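PDB 3S30: hypothetical glycoside hydrolase from Bacteroides vulgatus, which is a putative glycoside hydrolase with a galactose-binding-like domain, probably acting in carbohydrate metabolism, though its substrate is not established. Local coordinates for residues F252-K257 with P309-N314; T208-T213 with S320-A325. One frame throughout, in Å; residues are numbered along the deposited sequence.

Contact 1 (F252-K257 with P309-N314)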
loop_
_atom_site.group_PDB
_atom_site.type_symbol
_atom_site.label_atom_id
_atom_site.label_comp_id
_atom_site.label_asym_id
_atom_site.label_seq_id
_atom_site.Cartn_x
_atom_site.Cartn_y
_atom_site.Cartn_z
ATOM N N PHE A 252 -0.707 -0.006 -13.362
ATOM C CA PHE A 252 -1.784 0.242 -14.312
ATOM C C PHE A 252 -1.866 -0.977 -15.211
ATOM O O PHE A 252 -0.886 -1.323 -15.888
ATOM C CB PHE A 252 -1.482 1.496 -15.140
ATOM C CG PHE A 252 -2.573 1.876 -16.097
ATOM C CD1 PHE A 252 -3.862 2.139 -15.637
ATOM C CD2 PHE A 252 -2.313 1.990 -17.461
ATOM C CE1 PHE A 252 -4.877 2.497 -16.525
ATOM C CE2 PHE A 252 -3.317 2.350 -18.354
ATOM C CZ PHE A 252 -4.600 2.599 -17.886
ATOM N N TYR A 253 -3.014 -1.649 -15.223
ATOM C CA TYR A 253 -3.129 -2.868 -16.014
ATOM C C TYR A 253 -4.481 -3.069 -16.674
ATOM O O TYR A 253 -5.473 -2.429 -16.338
ATOM C CB TYR A 253 -2.763 -4.088 -15.165
ATOM C CG TYR A 253 -3.655 -4.311 -13.959
ATOM C CD1 TYR A 253 -4.845 -5.023 -14.068
ATOM C CD2 TYR A 253 -3.286 -3.841 -12.704
ATOM C CE1 TYR A 253 -5.651 -5.244 -12.967
ATOM C CE2 TYR A 253 -4.090 -4.055 -11.596
ATOM C CZ TYR A 253 -5.267 -4.758 -11.729
ATOM O OH TYR A 253 -6.066 -4.968 -10.627
ATOM N N GLU A 254 -4.487 -3.988 -17.630
ATOM C CA GLU A 254 -5.658 -4.304 -18.410
ATOM C C GLU A 254 -6.319 -5.523 -17.783
ATOM O O GLU A 254 -5.666 -6.535 -17.570
ATOM C CB GLU A 254 -5.231 -4.583 -19.845
ATOM C CG GLU A 254 -6.357 -4.795 -20.814
ATOM C CD GLU A 254 -5.866 -4.965 -22.245
ATOM O OE1 GLU A 254 -4.856 -4.313 -22.619
ATOM O OE2 GLU A 254 -6.501 -5.743 -22.989
ATOM N N LYS A 255 -7.608 -5.420 -17.472
ATOM C CA LYS A 255 -8.353 -6.562 -16.938
ATOM C C LYS A 255 -8.682 -7.559 -18.036
ATOM O O LYS A 255 -8.794 -7.192 -19.210
ATOM C CB LYS A 255 -9.636 -6.098 -16.240
ATOM C CG LYS A 255 -9.378 -5.471 -14.868
ATOM C CD LYS A 255 -10.649 -5.031 -14.187
ATOM C CE LYS A 255 -11.170 -3.712 -14.743
ATOM N NZ LYS A 255 -12.129 -3.046 -13.816
ATOM N N THR A 256 -8.798 -8.827 -17.647
ATOM C CA THR A 256 -9.384 -9.875 -18.504
ATOM C C THR A 256 -10.351 -10.707 -17.667
ATOM O O THR A 256 -10.362 -10.606 -16.435
ATOM C CB THR A 256 -8.315 -10.802 -19.116
ATOM O OG1 THR A 256 -7.401 -11.228 -18.098
ATOM C CG2 THR A 256 -7.552 -10.097 -20.237
ATOM N N LYS A 257 -11.155 -11.539 -18.325
ATOM C CA LYS A 257 -12.214 -12.276 -17.630
ATOM C C LYS A 257 -11.713 -12.974 -16.360
ATOM O O LYS A 257 -12.311 -12.822 -15.295
ATOM C CB LYS A 257 -12.891 -13.296 -18.549
ATOM C CG LYS A 257 -14.373 -13.506 -18.213
ATOM C CD LYS A 257 -14.844 -14.925 -18.482
ATOM C CE LYS A 257 -16.220 -15.161 -17.880
ATOM N NZ LYS A 257 -16.599 -16.602 -17.887
ATOM N N PRO A 309 -8.796 2.575 -26.273
ATOM C CA PRO A 309 -9.571 3.735 -25.801
ATOM C C PRO A 309 -11.016 3.396 -25.415
ATOM O O PRO A 309 -11.562 3.992 -24.482
ATOM C CB PRO A 309 -9.570 4.692 -27.003
ATOM C CG PRO A 309 -8.532 4.183 -27.936
ATOM C CD PRO A 309 -8.401 2.721 -27.686
ATOM N N GLN A 310 -11.625 2.460 -26.140
ATOM C CA GLN A 310 -12.973 1.993 -25.820
ATOM C C GLN A 310 -12.996 1.274 -24.483
ATOM O O GLN A 310 -13.740 1.659 -23.584
ATOM C CB GLN A 310 -13.515 1.054 -26.905
ATOM C CG GLN A 310 -14.293 1.750 -28.012
ATOM C CD GLN A 310 -15.177 0.791 -28.806
ATOM O OE1 GLN A 310 -15.199 -0.415 -28.550
ATOM N NE2 GLN A 310 -15.915 1.330 -29.769
ATOM N N LYS A 311 -12.181 0.228 -24.367
ATOM C CA LYS A 311 -12.096 -0.581 -23.135
ATOM C C LYS A 311 -11.717 0.262 -21.908
ATOM O O LYS A 311 -12.203 0.001 -20.811
ATOM C CB LYS A 311 -11.094 -1.728 -23.311
ATOM C CG LYS A 311 -11.136 -2.774 -22.212
ATOM C CD LYS A 311 -10.192 -3.934 -22.493
ATOM C CE LYS A 311 -10.340 -5.029 -21.446
ATOM N NZ LYS A 311 -9.484 -6.224 -21.735
ATOM N N LEU A 312 -10.859 1.265 -22.107
ATOM C CA LEU A 312 -10.493 2.218 -21.049
ATOM C C LEU A 312 -11.713 2.978 -20.531
ATOM O O LEU A 312 -11.854 3.187 -19.321
ATOM C CB LEU A 312 -9.439 3.216 -21.558
ATOM C CG LEU A 312 -8.834 4.206 -20.553
ATOM C CD1 LEU A 312 -8.126 3.490 -19.400
ATOM C CD2 LEU A 312 -7.873 5.160 -21.252
ATOM N N ALA A 313 -12.587 3.380 -21.455
ATOM C CA ALA A 313 -13.821 4.099 -21.119
ATOM C C ALA A 313 -14.874 3.162 -20.526
ATOM O O ALA A 313 -15.690 3.587 -19.702
ATOM C CB ALA A 313 -14.381 4.820 -22.360
ATOM N N ASN A 314 -14.853 1.895 -20.944
ATOM C CA ASN A 314 -15.777 0.879 -20.422
ATOM C C ASN A 314 -15.388 0.318 -19.045
ATOM O O ASN A 314 -16.098 -0.530 -18.499
ATOM C CB ASN A 314 -15.920 -0.280 -21.426
ATOM C CG ASN A 314 -16.796 0.069 -22.629
ATOM O OD1 ASN A 314 -17.143 1.232 -22.866
ATOM N ND2 ASN A 314 -17.151 -0.954 -23.398
#

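Contact 2 (T208-T213 with S320-A325)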
loop_
_atom_site.group_PDB
_atom_site.type_symbol
_atom_site.label_atom_id
_atom_site.label_comp_id
_atom_site.label_asym_id
_atom_site.label_seq_id
_atom_site.Cartn_x
_atom_site.Cartn_y
_atom_site.Cartn_z
ATOM N N THR A 208 -3.286 -9.357 -0.071
ATOM C CA THR A 208 -3.282 -7.956 -0.508
ATOM C C THR A 208 -3.609 -7.909 -1.988
ATOM O O THR A 208 -2.772 -8.249 -2.813
ATOM C CB THR A 208 -1.900 -7.279 -0.309
ATOM O OG1 THR A 208 -0.879 -8.061 -0.954
ATOM C CG2 THR A 208 -1.576 -7.120 1.154
ATOM N N LYS A 209 -4.822 -7.485 -2.322
ATOM C CA LYS A 209 -5.245 -7.443 -3.715
ATOM C C LYS A 209 -5.252 -6.008 -4.226
ATOM O O LYS A 209 -5.759 -5.088 -3.565
ATOM C CB LYS A 209 -6.598 -8.145 -3.876
ATOM C CG LYS A 209 -6.549 -9.580 -3.351
ATOM C CD LYS A 209 -7.255 -10.562 -4.221
ATOM C CE LYS A 209 -7.031 -11.999 -3.725
ATOM N NZ LYS A 209 -5.742 -12.613 -4.211
ATOM N N PHE A 210 -4.647 -5.820 -5.390
ATOM C CA PHE A 210 -4.338 -4.487 -5.896
ATOM C C PHE A 210 -5.173 -4.155 -7.122
ATOM O O PHE A 210 -5.155 -4.887 -8.116
ATOM C CB PHE A 210 -2.855 -4.395 -6.282
ATOM C CG PHE A 210 -1.905 -4.716 -5.169
ATOM C CD1 PHE A 210 -2.132 -4.265 -3.863
ATOM C CD2 PHE A 210 -0.740 -5.416 -5.431
ATOM C CE1 PHE A 210 -1.222 -4.550 -2.841
ATOM C CE2 PHE A 210 0.174 -5.695 -4.410
ATOM C CZ PHE A 210 -0.067 -5.267 -3.122
ATOM N N GLY A 211 -5.891 -3.041 -7.052
ATOM C CA GLY A 211 -6.561 -2.494 -8.215
ATOM C C GLY A 211 -7.917 -1.886 -7.928
ATOM O O GLY A 211 -8.666 -2.358 -7.052
ATOM N N THR A 212 -8.228 -0.828 -8.673
ATOM C CA THR A 212 -9.596 -0.326 -8.759
ATOM C C THR A 212 -9.789 0.270 -10.139
ATOM O O THR A 212 -8.835 0.757 -10.752
ATOM C CB THR A 212 -9.920 0.725 -7.674
ATOM O OG1 THR A 212 -11.336 0.757 -7.434
ATOM C CG2 THR A 212 -9.439 2.098 -8.085
ATOM N N THR A 213 -11.026 0.241 -10.617
ATOM C CA THR A 213 -11.335 0.671 -11.968
ATOM C C THR A 213 -10.934 2.137 -12.170
ATOM O O THR A 213 -11.250 3.004 -11.346
ATOM C CB THR A 213 -12.811 0.415 -12.286
ATOM O OG1 THR A 213 -13.076 -1.001 -12.173
ATOM C CG2 THR A 213 -13.167 0.909 -13.688
ATOM N N SER A 320 -3.566 0.941 -9.316
ATOM C CA SER A 320 -3.304 0.768 -7.905
ATOM C C SER A 320 -2.094 1.584 -7.493
ATOM O O SER A 320 -1.265 1.942 -8.318
ATOM C CB SER A 320 -3.076 -0.696 -7.551
ATOM O OG SER A 320 -3.156 -0.883 -6.139
ATOM N N ILE A 321 -2.061 1.909 -6.209
ATOM C CA ILE A 321 -0.958 2.552 -5.555
ATOM C C ILE A 321 -0.678 1.691 -4.333
ATOM O O ILE A 321 -1.604 1.333 -3.599
ATOM C CB ILE A 321 -1.345 3.972 -5.084
ATOM C CG1 ILE A 321 -1.612 4.887 -6.291
ATOM C CG2 ILE A 321 -0.257 4.550 -4.150
ATOM C CD1 ILE A 321 -2.238 6.184 -5.913
ATOM N N VAL A 322 0.583 1.319 -4.133
ATOM C CA VAL A 322 0.937 0.502 -2.992
ATOM C C VAL A 322 2.061 1.196 -2.252
ATOM O O VAL A 322 3.047 1.598 -2.854
ATOM C CB VAL A 322 1.353 -0.927 -3.404
ATOM C CG1 VAL A 322 1.584 -1.792 -2.169
ATOM C CG2 VAL A 322 0.300 -1.577 -4.354
ATOM N N LEU A 323 1.897 1.333 -0.940
ATOM C CA LEU A 323 2.881 1.988 -0.083
ATOM C C LEU A 323 3.229 1.042 1.082
ATOM O O LEU A 323 2.337 0.402 1.639
ATOM C CB LEU A 323 2.287 3.298 0.448
ATOM C CG LEU A 323 1.621 4.179 -0.616
ATOM C CD1 LEU A 323 0.694 5.232 -0.004
ATOM C CD2 LEU A 323 2.677 4.827 -1.496
ATOM N N SER A 324 4.504 0.954 1.454
ATOM C CA SER A 324 4.903 0.054 2.552
ATOM C C SER A 324 6.115 0.570 3.310
ATOM O O SER A 324 7.086 0.974 2.695
ATOM C CB SER A 324 5.226 -1.348 2.017
ATOM O OG SER A 324 5.480 -2.258 3.084
ATOM N N ALA A 325 6.064 0.521 4.642
ATOM C CA ALA A 325 7.210 0.905 5.488
ATOM C C ALA A 325 8.381 -0.078 5.398
ATOM O O ALA A 325 9.530 0.292 5.667
ATOM C CB ALA A 325 6.781 1.067 6.937
#

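Contact 1 (F252-K257 with P309-N314)
Lys311, the third residue of the short helix 309-313, reaches across to the end of strand 247-254 and meets Glu254 and Lys255 there. Its aliphatic chain runs straight out from the helix, with CG anti to the backbone N (chi1 -168°) and every later torsion extended, which carries the ammonium group well clear of the helix. Glu254, also extended, crosses the lysine at about a right angle. Its carboxylate oxygen OE2 receives Lys311 NZ at 3.3 Å in a salt bridge, approached on the anti side and 19° out of the carboxylate plane. The shorter bond goes to the main chain: Lys311 NZ lies 2.8 Å from Lys255 O, nearly in line with the carbonyl bond (C=O...N 170°). The other Glu254 oxygen, OE1, has a weak hydrogen bond to the hydroxyl of Tyr317.

Beside this polar crossing, Leu312 turns its CD1 methyl to the outer edge of the Phe252 ring, where it lies 3.9 Å from Phe252 CZ and near the ring plane. These two side chains also cross at about a right angle. The Phe252 ring meets that of Tyr317. This tyrosine, at the start of strand 317-324, which follows the helix and pairs with strand 247-254, touches Lys311 and Leu312 too and borders both the polar and the apolar parts.

The helix is thus joined to the strand end by one ammonium group with two acceptors and by a small apolar edge contact. The Glu254 carboxylate probably offsets the ammonium charge, while Lys255 O takes the shorter, nearly straight bond.

Contact 2 (T208-T213 with S320-A325)
Val322 sets its CG2 methyl over the centre of the Phe210 ring, the main apolar meeting of strands 208-213 and 317-324. The methyl lies 3.6 Å from the ring centroid and 12° off its normal, a CH-pi contact made squarely on the face. Val322 CG2 lies 3.7 Å from both CD1 and CE1 of Phe210, whereas CG1 reaches the rim at CE1 and CZ. With CG1 anti to the backbone N (chi1 -174°), CG2 stands beside that nitrogen and takes the place under the ring. On the opposite face the carbonyl oxygen of Thr208 lies 3.9 Å above the Phe210 ring plane, over its centre, leaving the ring between a methyl and a backbone oxygen. Phe191 packs edge-to-face with Phe210, and Tyr249 and Leu251 of strand 247-254 also touch it.

Polar atoms enter through Ser320, whose CB points toward the facing strand. Its hydroxyl makes van der Waals contact with Phe210: Ser320 OG is 3.5 Å from Phe210 CB, and 3.6 Å from Gly211 N. The hydrogen bond of this hydroxyl is instead with Ile192 O.

Main-chain shape matters at Gly211, where the strand is interrupted; Gly211 CA lies 4.6 Å from Ser320 CA. Its backbone angles (phi 143°) are open to glycine because it lacks a CB.

The strands pair antiparallel, with a backbone bond between Thr212 and Val319, but the side-chain contacts between 208-213 and 320-325 rest on dispersion and CH-pi contact. Val322 and Thr208 O probably limit how far the phenyl can tilt, and Ile192 gives the buried serine hydroxyl a polar partner.

How the contacts relate
From the N terminus, strand 208-213 comes first, followed by strand 247-254, whose end supplies residues 252-257. Helix 309-313 comes next and leads directly into strand 317-324. Contact 2 closes the longer loop, with 106 residues between its segments; contact 1 closes a shorter one of 51 residues lying wholly within it. The centres of the two contacts lie about 18 Å apart, contact 2 about 5 Å from the centre of the molecule and contact 1 about 22 Å out. Contact 1 ties helix 309-313 to the end of strand 247-254, the antiparallel neighbour of strand 317-324 on which contact 2 lies. Tyr253 links them: Tyr253 OH lies 2.7 Å from Phe210 O, a probable hydrogen bond.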